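Local coordinates for methyl-coenzyme M reductase gamma subunit (Methermicoccus shengliensis DSM 18856, PDB 7NKG), which serves as the gamma subunit of the enzyme that, with factor 430 as cofactor, catalyses the methane-forming reduction of methyl-coenzyme M by coenzyme B, at residues Asp36-Ala39 and His43-Pro46; Val86-Ser91 and Met137-Glu142; Gly167-Phe170 and Arg175-Leu178; Ser48-Thr53 and Asp130-Gly135; Tyr100-Tyr105 and Glu142-Ala147. One frame throughout, in Å; residues are numbered along the deposited sequence.

Interaction 1: Asp36-Ala39 and His43-Pro46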
# COMPACT_ATOMS: atom_id res chain seq x y z
N ASP C 36 29.56 -33.38 -31.54
CA ASP C 36 28.54 -34.05 -30.74
C ASP C 36 28.23 -33.20 -29.50
O ASP C 36 27.06 -33.07 -29.13
CB ASP C 36 28.95 -35.49 -30.35
CG ASP C 36 28.74 -36.53 -31.44
OD1 ASP C 36 28.09 -36.21 -32.46
OD2 ASP C 36 29.23 -37.67 -31.27
N LEU C 37 29.25 -32.55 -28.89
CA LEU C 37 28.99 -31.70 -27.73
C LEU C 37 28.11 -30.51 -28.13
O LEU C 37 27.14 -30.18 -27.44
CB LEU C 37 30.29 -31.19 -27.09
CG LEU C 37 30.12 -30.24 -25.87
CD1 LEU C 37 29.38 -30.92 -24.71
CD2 LEU C 37 31.46 -29.75 -25.39
N THR C 38 28.43 -29.89 -29.28
CA THR C 38 27.64 -28.75 -29.76
C THR C 38 26.20 -29.17 -30.05
O THR C 38 25.27 -28.45 -29.71
CB THR C 38 28.29 -28.15 -31.00
OG1 THR C 38 29.62 -27.76 -30.66
CG2 THR C 38 27.54 -26.94 -31.53
N ALA C 39 26.03 -30.36 -30.65
CA ALA C 39 24.69 -30.85 -30.97
C ALA C 39 23.84 -31.01 -29.69
O ALA C 39 22.70 -30.53 -29.65
CB ALA C 39 24.79 -32.19 -31.71
N HIS C 43 22.70 -24.93 -28.89
CA HIS C 43 22.82 -23.47 -29.02
C HIS C 43 23.05 -23.03 -30.46
O HIS C 43 22.70 -21.90 -30.82
CB HIS C 43 23.97 -22.96 -28.15
CG HIS C 43 23.82 -23.34 -26.71
ND1 HIS C 43 22.61 -23.19 -26.06
CD2 HIS C 43 24.73 -23.83 -25.84
CE1 HIS C 43 22.81 -23.63 -24.83
NE2 HIS C 43 24.08 -23.99 -24.64
N ARG C 44 23.71 -23.87 -31.26
CA ARG C 44 24.00 -23.56 -32.67
C ARG C 44 24.24 -24.85 -33.45
O ARG C 44 24.43 -25.92 -32.84
CB ARG C 44 25.22 -22.61 -32.79
CG ARG C 44 26.54 -23.29 -32.48
CD ARG C 44 27.74 -22.35 -32.53
NE ARG C 44 28.98 -23.10 -32.73
CZ ARG C 44 29.59 -23.82 -31.80
NH1 ARG C 44 29.10 -23.89 -30.57
NH2 ARG C 44 30.71 -24.49 -32.09
N ALA C 45 24.26 -24.77 -34.80
CA ALA C 45 24.47 -25.96 -35.61
C ALA C 45 25.88 -26.54 -35.38
O ALA C 45 26.84 -25.76 -35.36
CB ALA C 45 24.32 -25.60 -37.08
N PRO C 46 26.05 -27.87 -35.20
CA PRO C 46 27.42 -28.41 -35.03
C PRO C 46 28.34 -28.04 -36.20
O PRO C 46 27.90 -28.06 -37.35
CB PRO C 46 27.20 -29.93 -34.95
CG PRO C 46 25.79 -30.08 -34.54
CD PRO C 46 25.05 -28.95 -35.16
O HOH W 1 25.36 -25.79 -29.23
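The chi1 of Thr38 (-58°) sets CG2 anti to the backbone N and aims the methyl at Arg44, whose own first torsion (72°) wedges CG between its backbone N and carbonyl carbon. From there the arginine runs extended to NE, bringing the guanidinium back over the threonine. Thr38 CG2 thus lies over one face of that flat group, nearer its rim than its centre, with Arg44 NH1 3.6 Å from CG2. The same methyl rests 3.5 Å from Arg44 O and 3.8 Å from Pro46 CA, so one apolar branch meets both residues. Beside it, Ala39 CB meets Pro46 CG at 3.7 Å, a small apolar patch next to the threonine.

No direct hydrogen bond joins the two segments. A water takes that place, donating to Thr38 O at 2.7 Å and accepting from His43 N at 2.8 Å, and so serves a carbonyl near the end of the helix. The polar ends look elsewhere: Thr38 OG1 bonds to Glu132 and to Asp34 O, while Arg44 NE is held by Ser48 O and NH1 forms salt bridges with Glu132 and Glu128. His43 NE2 reaches Tyr85 O. The loop leaving helix 34-41 therefore folds back on that helix, with helix 128-140 beside it and Arg196 of strand 193-201 touching both Ala39 and Pro46.

Interaction 2: Val86-Ser91 and Met137-Glu142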
# COMPACT_ATOMS: atom_id res chain seq x y z
N VAL C 86 25.13 -24.82 -19.82
CA VAL C 86 25.26 -26.27 -19.70
C VAL C 86 24.53 -26.59 -18.38
O VAL C 86 24.95 -26.07 -17.34
CB VAL C 86 26.74 -26.72 -19.64
CG1 VAL C 86 26.85 -28.21 -19.30
CG2 VAL C 86 27.45 -26.42 -20.96
N GLN C 87 23.43 -27.35 -18.43
CA GLN C 87 22.67 -27.67 -17.22
C GLN C 87 22.59 -29.17 -17.02
O GLN C 87 22.20 -29.88 -17.95
CB GLN C 87 21.27 -27.04 -17.25
CG GLN C 87 20.47 -27.33 -15.99
CD GLN C 87 19.35 -26.35 -15.81
OE1 GLN C 87 19.53 -25.27 -15.24
NE2 GLN C 87 18.15 -26.69 -16.28
N TRP C 88 22.90 -29.63 -15.80
CA TRP C 88 22.92 -31.04 -15.42
C TRP C 88 21.93 -31.37 -14.31
O TRP C 88 21.75 -30.57 -13.39
CB TRP C 88 24.31 -31.40 -14.89
CG TRP C 88 25.31 -31.70 -15.97
CD1 TRP C 88 26.28 -30.87 -16.44
CD2 TRP C 88 25.41 -32.92 -16.71
NE1 TRP C 88 26.98 -31.49 -17.45
CE2 TRP C 88 26.47 -32.76 -17.63
CE3 TRP C 88 24.72 -34.14 -16.68
CZ2 TRP C 88 26.85 -33.77 -18.51
CZ3 TRP C 88 25.08 -35.13 -17.57
CH2 TRP C 88 26.14 -34.95 -18.47
N THR C 89 21.35 -32.56 -14.37
CA THR C 89 20.52 -33.14 -13.32
C THR C 89 21.26 -34.40 -12.90
O THR C 89 21.73 -35.16 -13.76
CB THR C 89 19.12 -33.45 -13.81
OG1 THR C 89 18.49 -32.21 -14.15
CG2 THR C 89 18.28 -34.18 -12.77
N ASP C 90 21.40 -34.62 -11.59
CA ASP C 90 22.18 -35.75 -11.07
C ASP C 90 21.37 -36.56 -10.06
O ASP C 90 20.89 -35.99 -9.08
CB ASP C 90 23.45 -35.21 -10.40
CG ASP C 90 24.38 -34.55 -11.39
OD1 ASP C 90 24.97 -35.28 -12.21
OD2 ASP C 90 24.51 -33.31 -11.36
N SER C 91 21.25 -37.88 -10.27
CA SER C 91 20.50 -38.72 -9.35
C SER C 91 21.05 -38.69 -7.95
O SER C 91 22.27 -38.68 -7.74
CB SER C 91 20.49 -40.17 -9.83
OG SER C 91 19.64 -40.97 -9.01
N MET C 137 34.48 -31.02 -20.09
CA MET C 137 34.98 -31.59 -18.83
C MET C 137 33.82 -32.10 -17.98
O MET C 137 33.95 -33.15 -17.35
CB MET C 137 35.79 -30.55 -18.06
CG MET C 137 37.10 -30.21 -18.75
SD MET C 137 37.88 -28.77 -18.01
CE MET C 137 39.16 -28.46 -19.19
N SER C 138 32.66 -31.41 -17.97
CA SER C 138 31.51 -31.84 -17.19
C SER C 138 30.95 -33.21 -17.64
O SER C 138 30.33 -33.91 -16.83
CB SER C 138 30.40 -30.79 -17.25
OG SER C 138 29.64 -30.84 -18.45
N ILE C 139 31.13 -33.55 -18.93
CA ILE C 139 30.59 -34.81 -19.46
C ILE C 139 31.63 -35.93 -19.62
O ILE C 139 31.28 -37.10 -19.49
CB ILE C 139 29.82 -34.55 -20.80
CG1 ILE C 139 28.86 -35.72 -21.12
CG2 ILE C 139 30.77 -34.31 -21.98
CD1 ILE C 139 27.66 -35.32 -22.04
N GLU C 140 32.88 -35.58 -19.91
CA GLU C 140 33.92 -36.60 -20.13
C GLU C 140 34.49 -37.17 -18.85
O GLU C 140 35.02 -38.29 -18.87
CB GLU C 140 35.06 -36.01 -20.96
CG GLU C 140 34.67 -35.70 -22.40
CD GLU C 140 35.86 -35.41 -23.30
OE1 GLU C 140 36.91 -34.98 -22.77
OE2 GLU C 140 35.73 -35.62 -24.53
N THR C 141 34.50 -36.38 -17.76
CA THR C 141 35.12 -36.82 -16.51
C THR C 141 34.20 -37.66 -15.62
O THR C 141 33.01 -37.83 -15.91
CB THR C 141 35.69 -35.59 -15.75
OG1 THR C 141 34.59 -34.80 -15.29
CG2 THR C 141 36.69 -34.80 -16.58
N GLU C 142 34.78 -38.20 -14.54
CA GLU C 142 34.06 -38.96 -13.54
C GLU C 142 32.98 -38.15 -12.82
O GLU C 142 32.23 -38.74 -12.06
CB GLU C 142 35.03 -39.55 -12.52
CG GLU C 142 35.77 -38.52 -11.69
CD GLU C 142 36.62 -39.14 -10.61
OE1 GLU C 142 36.06 -39.87 -9.75
OE2 GLU C 142 37.86 -38.93 -10.64
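Trp88 presents the edge of its indole to helix 128-140, the pyrrole nitrogen meeting Ser138 and the six-membered ring meeting Ile139. Trp88 NE1 donates to Ser138 OG at 2.9 Å; the bond is moderately bent (154° at the hydrogen), and the oxygen stands slightly out of the ring plane, tilted by 16°. The serine chi1 of 79° tucks the hydroxyl against its own helix, where it bonds to Gly135 O while still meeting the indole N-H. One hydroxyl is thereby gripped by two partners in a buried setting.

Farther round the indole, Ile139 crosses the tryptophan at about a right angle. Its CB lies in the ring plane, 3.8 Å from Trp88 CZ2, and Ile139 CD1 is 3.9 Å from Trp88 CH2. Val86, two residues earlier on the same face of the strand, adds a lighter touch, CG1 to Ser138 OG at 3.9 Å. Leu151 of the neighbouring strand packs against both Val86 and Trp88. The contact packs the second helix on the first strand of a ferredoxin-like beta-alpha-beta-beta-alpha-beta fold: strands 83-90, 114-117, 122-127 and 149-151 lie in the order 4-1-3-2, with helices 99-109 and 128-140 in the two crossovers.

Interaction 3: Gly167-Phe170 and Arg175-Leu178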
# COMPACT_ATOMS: atom_id res chain seq x y z
N GLY C 167 18.18 -48.93 -14.27
CA GLY C 167 19.16 -48.14 -13.54
C GLY C 167 19.35 -46.72 -14.04
O GLY C 167 20.20 -45.99 -13.51
N VAL C 168 18.60 -46.32 -15.08
CA VAL C 168 18.72 -44.98 -15.65
C VAL C 168 17.78 -44.04 -14.92
O VAL C 168 16.65 -44.43 -14.57
CB VAL C 168 18.44 -45.03 -17.17
CG1 VAL C 168 18.40 -43.63 -17.77
CG2 VAL C 168 19.49 -45.88 -17.88
N MET C 169 18.23 -42.80 -14.69
CA MET C 169 17.39 -41.82 -14.03
C MET C 169 16.30 -41.34 -15.00
O MET C 169 16.59 -40.92 -16.12
CB MET C 169 18.23 -40.64 -13.54
CG MET C 169 17.38 -39.47 -13.02
SD MET C 169 18.33 -38.10 -12.36
CE MET C 169 19.31 -37.60 -13.83
N PHE C 170 15.04 -41.38 -14.55
CA PHE C 170 13.88 -40.94 -15.33
C PHE C 170 14.06 -39.57 -15.97
O PHE C 170 14.55 -38.65 -15.33
CB PHE C 170 12.65 -40.88 -14.40
CG PHE C 170 11.45 -40.09 -14.91
CD1 PHE C 170 10.59 -40.63 -15.85
CD2 PHE C 170 11.21 -38.79 -14.47
CE1 PHE C 170 9.48 -39.91 -16.29
CE2 PHE C 170 10.11 -38.08 -14.92
CZ PHE C 170 9.25 -38.64 -15.83
N ARG C 175 15.45 -37.70 -23.35
CA ARG C 175 16.57 -37.21 -24.17
C ARG C 175 17.67 -38.25 -24.33
O ARG C 175 18.38 -38.23 -25.33
CB ARG C 175 17.18 -35.94 -23.57
CG ARG C 175 16.28 -34.73 -23.69
CD ARG C 175 16.65 -33.67 -22.69
NE ARG C 175 15.85 -33.89 -21.49
CZ ARG C 175 15.34 -32.94 -20.71
NH1 ARG C 175 15.58 -31.65 -20.97
NH2 ARG C 175 14.60 -33.26 -19.67
N ARG C 176 17.85 -39.10 -23.32
CA ARG C 176 18.88 -40.12 -23.36
C ARG C 176 18.39 -41.37 -22.66
O ARG C 176 17.55 -41.32 -21.75
CB ARG C 176 20.19 -39.60 -22.73
CG ARG C 176 20.10 -39.29 -21.22
CD ARG C 176 20.48 -40.51 -20.37
NE ARG C 176 20.37 -40.27 -18.92
CZ ARG C 176 19.23 -40.26 -18.23
NH1 ARG C 176 19.25 -40.06 -16.91
NH2 ARG C 176 18.07 -40.47 -18.84
N ARG C 177 18.86 -42.51 -23.14
CA ARG C 177 18.42 -43.79 -22.61
C ARG C 177 19.45 -44.87 -22.89
O ARG C 177 20.32 -44.70 -23.74
CB ARG C 177 17.05 -44.18 -23.21
CG ARG C 177 17.10 -44.66 -24.67
CD ARG C 177 15.76 -44.48 -25.37
NE ARG C 177 15.46 -43.06 -25.60
CZ ARG C 177 15.97 -42.31 -26.57
NH1 ARG C 177 15.64 -41.03 -26.67
NH2 ARG C 177 16.81 -42.84 -27.47
N LEU C 178 19.34 -45.98 -22.18
CA LEU C 178 20.23 -47.11 -22.35
C LEU C 178 19.66 -47.90 -23.52
O LEU C 178 18.53 -48.40 -23.43
CB LEU C 178 20.27 -47.94 -21.05
CG LEU C 178 21.21 -49.12 -21.00
CD1 LEU C 178 22.68 -48.67 -21.04
CD2 LEU C 178 20.95 -49.95 -19.73
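Arg176 closes on the carbonyl of Met169 with both terminal nitrogens, NH1 at 2.9 Å and NH2 at 3.1 Å from Met169 O. The oxygen lies close to the guanidinium plane, so the group meets it end-on. NH1 comes in the carbonyl plane on a lone pair, whereas NH2 approaches nearly along the C=O axis; sharing one acceptor leaves both bonds bent, at 146° and 136° at the hydrogens. Val168 approaches from the other direction and lays CG1 over one face of the guanidinium, 3.4 Å from Arg176 NH2, while its second methyl, CG2, touches Leu178 CB at 3.9 Å. Met169 CB stands 3.6 Å from Arg176 NH1.

The arginine comes from the first residue of strand 176-179, an outer strand of a three-stranded antiparallel sheet, and its contact fastens the preceding loop to that sheet. A bend at chi2 (91°) turns the chain back toward the loop. Its NE bonds to Ala149 O, so all three guanidinium nitrogens have carbonyl partners, and Ile183 and Met185 of the adjacent strand touch the side chain.

The loop side is positioned by the backbone of Met169, which bonds to Ala147, and by Asp166, which accepts the N-H of Val168. Beyond these, the Met169 side chain touches Ser91 and lies about 8 Å from a bound factor 430.

Interaction 4: Ser48-Thr53 and Asp130-Gly135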
# COMPACT_ATOMS: atom_id res chain seq x y z
N SER C 48 29.39 -25.09 -36.92
CA SER C 48 29.27 -23.67 -37.24
C SER C 48 30.10 -22.79 -36.31
O SER C 48 30.44 -23.21 -35.21
CB SER C 48 27.81 -23.23 -37.19
OG SER C 48 27.33 -23.12 -35.86
N ASP C 49 30.40 -21.56 -36.75
CA ASP C 49 31.15 -20.63 -35.91
C ASP C 49 30.24 -20.10 -34.78
O ASP C 49 29.00 -20.12 -34.89
CB ASP C 49 31.76 -19.46 -36.71
CG ASP C 49 33.00 -18.83 -36.06
OD1 ASP C 49 33.43 -19.32 -34.98
OD2 ASP C 49 33.51 -17.82 -36.60
N TYR C 50 30.87 -19.70 -33.67
CA TYR C 50 30.15 -19.16 -32.52
C TYR C 50 29.56 -17.79 -32.88
O TYR C 50 30.34 -16.88 -33.20
CB TYR C 50 31.10 -18.96 -31.32
CG TYR C 50 31.74 -20.23 -30.80
CD1 TYR C 50 31.06 -21.05 -29.92
CD2 TYR C 50 33.02 -20.60 -31.19
CE1 TYR C 50 31.63 -22.23 -29.46
CE2 TYR C 50 33.61 -21.76 -30.71
CZ TYR C 50 32.91 -22.58 -29.85
OH TYR C 50 33.49 -23.72 -29.34
N PRO C 51 28.23 -17.58 -32.83
CA PRO C 51 27.69 -16.23 -33.10
C PRO C 51 28.14 -15.22 -32.04
O PRO C 51 28.54 -15.59 -30.94
CB PRO C 51 26.17 -16.40 -33.08
CG PRO C 51 25.91 -17.83 -32.85
CD PRO C 51 27.16 -18.52 -32.46
N SER C 52 28.07 -13.94 -32.39
CA SER C 52 28.45 -12.84 -31.51
C SER C 52 27.21 -12.11 -31.01
O SER C 52 26.12 -12.24 -31.56
CB SER C 52 29.32 -11.83 -32.27
OG SER C 52 30.59 -12.35 -32.62
N THR C 53 27.40 -11.32 -29.95
CA THR C 53 26.36 -10.43 -29.46
C THR C 53 26.28 -9.26 -30.50
O THR C 53 27.22 -9.03 -31.26
CB THR C 53 26.77 -9.86 -28.09
OG1 THR C 53 28.01 -9.16 -28.25
CG2 THR C 53 26.88 -10.96 -27.01
N ASP C 130 33.61 -20.72 -24.03
CA ASP C 130 34.06 -21.04 -22.67
C ASP C 130 33.13 -22.08 -22.05
O ASP C 130 33.61 -22.99 -21.36
CB ASP C 130 34.05 -19.81 -21.76
CG ASP C 130 34.77 -18.59 -22.30
OD1 ASP C 130 35.68 -18.76 -23.15
OD2 ASP C 130 34.43 -17.49 -21.87
N VAL C 131 31.81 -21.95 -22.27
CA VAL C 131 30.87 -22.91 -21.70
C VAL C 131 31.04 -24.30 -22.36
O VAL C 131 30.75 -25.30 -21.71
CB VAL C 131 29.37 -22.41 -21.69
CG1 VAL C 131 28.57 -22.94 -22.87
CG2 VAL C 131 28.67 -22.76 -20.38
N GLU C 132 31.51 -24.37 -23.62
CA GLU C 132 31.77 -25.65 -24.27
C GLU C 132 33.02 -26.30 -23.68
O GLU C 132 33.03 -27.52 -23.49
CB GLU C 132 31.95 -25.49 -25.79
CG GLU C 132 30.65 -25.18 -26.49
CD GLU C 132 30.65 -25.54 -27.95
OE1 GLU C 132 31.75 -25.52 -28.56
OE2 GLU C 132 29.56 -25.84 -28.50
N VAL C 133 34.06 -25.51 -23.34
CA VAL C 133 35.26 -26.05 -22.69
C VAL C 133 34.85 -26.67 -21.33
O VAL C 133 35.26 -27.79 -21.02
CB VAL C 133 36.36 -24.98 -22.51
CG1 VAL C 133 37.51 -25.49 -21.63
CG2 VAL C 133 36.89 -24.53 -23.87
N TYR C 134 34.01 -25.95 -20.57
CA TYR C 134 33.48 -26.45 -19.31
C TYR C 134 32.62 -27.70 -19.58
O TYR C 134 32.78 -28.70 -18.88
CB TYR C 134 32.66 -25.35 -18.57
CG TYR C 134 31.71 -25.92 -17.54
CD1 TYR C 134 32.17 -26.38 -16.32
CD2 TYR C 134 30.37 -26.14 -17.85
CE1 TYR C 134 31.33 -27.01 -15.42
CE2 TYR C 134 29.53 -26.80 -16.97
CZ TYR C 134 30.01 -27.23 -15.75
OH TYR C 134 29.17 -27.87 -14.87
N GLY C 135 31.69 -27.61 -20.53
CA GLY C 135 30.77 -28.69 -20.88
C GLY C 135 31.47 -29.99 -21.20
O GLY C 135 31.06 -31.06 -20.72
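Tyr50 and Glu132 meet through one short bond, the phenol OH donating to Glu132 OE1 at 2.6 Å. Everything tight in this contact gathers there. The carboxylate oxygen sits at the edge of the phenol, near the ring plane, and also lies 3.4 Å from Tyr50 CE1, while Glu132 CD comes within 3.8 Å of that same carbon. Ring and carboxylate planes stand 76° apart, and the hydroxyl reaches OE1 from above the carboxylate plane, 39° out of it. Glu132 is nearly extended beyond CG and reaches well out from its helix, which lets the groups touch although the CA atoms of Tyr50 and Glu132 are 10.6 Å apart.

Helix 128-140 is the second helix of the ferredoxin-like fold, and segment 48-53 belongs to the long loop between helices 34-41 and 66-70 that passes it at a distance. The other carboxylate oxygen, OE2, forms a salt bridge with Arg44, a pairing that would tend to favour the ionised glutamate. Arg44 also makes a cation-pi contact with the Tyr50 ring.

Away from the phenol the loop is much looser. Asp49 faces solvent, and its OD1 turns back to accept the backbone N-H of the ring-bearing residue, Tyr50 N, at 2.9 Å. Ser48, Pro51 and Ser52 are partly exposed. Thr53, farther along, forms a backbone hydrogen bond with Gly80 and packs on the backbone of a neighbouring chain.

Interaction 5: Tyr100-Tyr105 and Glu142-Ala147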
# COMPACT_ATOMS: atom_id res chain seq x y z
N TYR C 100 25.96 -28.71 -5.63
CA TYR C 100 26.92 -27.73 -5.10
C TYR C 100 28.34 -28.01 -5.59
O TYR C 100 29.06 -27.07 -5.93
CB TYR C 100 26.90 -27.61 -3.56
CG TYR C 100 25.77 -26.73 -3.06
CD1 TYR C 100 25.78 -25.36 -3.29
CD2 TYR C 100 24.65 -27.28 -2.48
CE1 TYR C 100 24.70 -24.56 -2.93
CE2 TYR C 100 23.56 -26.49 -2.11
CZ TYR C 100 23.58 -25.14 -2.36
OH TYR C 100 22.44 -24.42 -2.05
N TRP C 101 28.72 -29.29 -5.70
CA TRP C 101 30.09 -29.63 -6.09
C TRP C 101 30.34 -29.43 -7.61
O TRP C 101 31.48 -29.13 -7.98
CB TRP C 101 30.50 -31.01 -5.56
CG TRP C 101 31.17 -30.85 -4.22
CD1 TRP C 101 32.50 -30.65 -4.01
CD2 TRP C 101 30.51 -30.52 -2.97
NE1 TRP C 101 32.73 -30.26 -2.70
CE2 TRP C 101 31.52 -30.21 -2.04
CE3 TRP C 101 29.18 -30.52 -2.54
CZ2 TRP C 101 31.24 -29.88 -0.71
CZ3 TRP C 101 28.90 -30.22 -1.22
CH2 TRP C 101 29.92 -29.91 -0.31
N ARG C 102 29.30 -29.48 -8.47
CA ARG C 102 29.50 -29.10 -9.89
C ARG C 102 29.77 -27.56 -9.90
O ARG C 102 30.64 -27.10 -10.62
CB ARG C 102 28.28 -29.39 -10.77
CG ARG C 102 28.09 -30.85 -11.14
CD ARG C 102 27.16 -30.95 -12.34
NE ARG C 102 26.81 -32.33 -12.71
CZ ARG C 102 27.47 -33.11 -13.58
NH1 ARG C 102 28.59 -32.67 -14.17
NH2 ARG C 102 27.03 -34.34 -13.84
N SER C 103 29.04 -26.78 -9.07
CA SER C 103 29.25 -25.34 -9.00
C SER C 103 30.64 -25.01 -8.41
O SER C 103 31.29 -24.11 -8.93
CB SER C 103 28.15 -24.66 -8.19
OG SER C 103 26.92 -24.74 -8.88
N TYR C 104 31.10 -25.74 -7.38
CA TYR C 104 32.45 -25.49 -6.82
C TYR C 104 33.51 -25.84 -7.85
O TYR C 104 34.49 -25.09 -8.01
CB TYR C 104 32.70 -26.30 -5.54
CG TYR C 104 31.72 -26.05 -4.41
CD1 TYR C 104 31.13 -24.81 -4.22
CD2 TYR C 104 31.33 -27.09 -3.57
CE1 TYR C 104 30.21 -24.59 -3.20
CE2 TYR C 104 30.38 -26.89 -2.57
CZ TYR C 104 29.82 -25.64 -2.39
OH TYR C 104 28.88 -25.45 -1.39
N TYR C 105 33.32 -26.95 -8.59
CA TYR C 105 34.25 -27.31 -9.66
C TYR C 105 34.38 -26.14 -10.68
O TYR C 105 35.49 -25.78 -11.05
CB TYR C 105 33.80 -28.59 -10.40
CG TYR C 105 34.53 -28.79 -11.71
CD1 TYR C 105 35.86 -29.18 -11.73
CD2 TYR C 105 33.95 -28.39 -12.91
CE1 TYR C 105 36.57 -29.25 -12.92
CE2 TYR C 105 34.67 -28.43 -14.10
CZ TYR C 105 35.98 -28.84 -14.10
OH TYR C 105 36.69 -28.88 -15.27
N GLU C 142 34.78 -38.20 -14.54
CA GLU C 142 34.06 -38.96 -13.54
C GLU C 142 32.98 -38.15 -12.82
O GLU C 142 32.23 -38.74 -12.06
CB GLU C 142 35.03 -39.55 -12.52
CG GLU C 142 35.77 -38.52 -11.69
CD GLU C 142 36.62 -39.14 -10.61
OE1 GLU C 142 36.06 -39.87 -9.75
OE2 GLU C 142 37.86 -38.93 -10.64
N MET C 143 32.92 -36.82 -13.02
CA MET C 143 31.82 -36.03 -12.45
C MET C 143 30.47 -36.47 -13.04
O MET C 143 29.44 -36.13 -12.47
CB MET C 143 32.07 -34.54 -12.69
CG MET C 143 33.30 -34.05 -11.96
SD MET C 143 33.46 -32.25 -11.98
CE MET C 143 33.90 -31.97 -13.68
N THR C 144 30.46 -37.21 -14.16
CA THR C 144 29.24 -37.69 -14.77
C THR C 144 29.23 -39.21 -14.91
O THR C 144 30.25 -39.83 -15.23
CB THR C 144 29.06 -37.03 -16.16
OG1 THR C 144 28.72 -35.65 -15.96
CG2 THR C 144 27.98 -37.71 -17.03
N CYS C 145 28.04 -39.80 -14.71
CA CYS C 145 27.70 -41.16 -15.12
C CYS C 145 26.58 -40.87 -16.12
O CYS C 145 25.60 -40.22 -15.75
CB CYS C 145 27.19 -42.06 -14.01
SG CYS C 145 26.29 -43.52 -14.63
N PRO C 146 26.64 -41.42 -17.34
CA PRO C 146 25.61 -41.09 -18.34
C PRO C 146 24.22 -41.65 -18.06
O PRO C 146 23.25 -41.21 -18.70
CB PRO C 146 26.22 -41.60 -19.64
CG PRO C 146 27.13 -42.69 -19.23
CD PRO C 146 27.72 -42.25 -17.93
N ALA C 147 24.09 -42.63 -17.13
CA ALA C 147 22.78 -43.17 -16.74
C ALA C 147 22.23 -42.36 -15.54
O ALA C 147 21.04 -41.99 -15.54
CB ALA C 147 22.90 -44.64 -16.35
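Met143 and Tyr105 form a Met-aromatic contact between the first helix of the ferredoxin-like fold, 99-109, and the connection that leads from its second helix to its last strand. The thioether lies over one face of the phenol ring. Met143 CE stands almost exactly on the ring normal, 3.5 Å from the Tyr105 centroid, a CH-pi approach; Met143 SD is displaced toward the CB side of the ring, 3.6 Å from Tyr105 CG. This overlap depends on the final bend of the methionine, chi3 -71°, which folds the methyl across the ring while the rest of the chain stays extended. Tyr105 OH meanwhile bonds to His110, so the ring is held at its far end as well.

One turn earlier, Arg102 reaches the next residue of the loop. Its NH2 donates to Thr144 OG1 at 3.0 Å in a nearly straight bond, 166° at the hydrogen, with the oxygen in the guanidinium plane. Met143 O lies over a face of the same guanidinium, 3.3 Å from Arg102 NH2, but the angle is too poor for a hydrogen bond. The Thr144 hydroxyl in turn hydrogen-bonds to Ser138 O. NH2 of the arginine has its strongest partner in Asp90, a buried salt bridge that probably offsets the charge, and the Trp88 ring makes a cation-pi contact with the group. The contact joins helix 99-109 to the last leg of the beta-alpha-beta crossover from strand 122-127 through helix 128-140 to strand 149-151, the second such unit of a ferredoxin-like domain.

Overall arrangement
Interactions 2 and 5 lie in the core of the subunit, their centres 5 Å apart, and share Glu142; between them they join strand 83-90 and helix 99-109 to helix 128-140 and the loop after it. Interactions 1 and 4 sit farther out, their centres 9 Å from each other, and meet at Glu132, so the early loop 43-53 is tied to helix 128-140. Along the chain, interaction 1 closes first, 4, 2 and 5 interleave, and interaction 3 comes last. Interaction 3 touches 2 and 5 through Met169 and Ala147, linking the second sheet to the ferredoxin-like core on the side near factor 430.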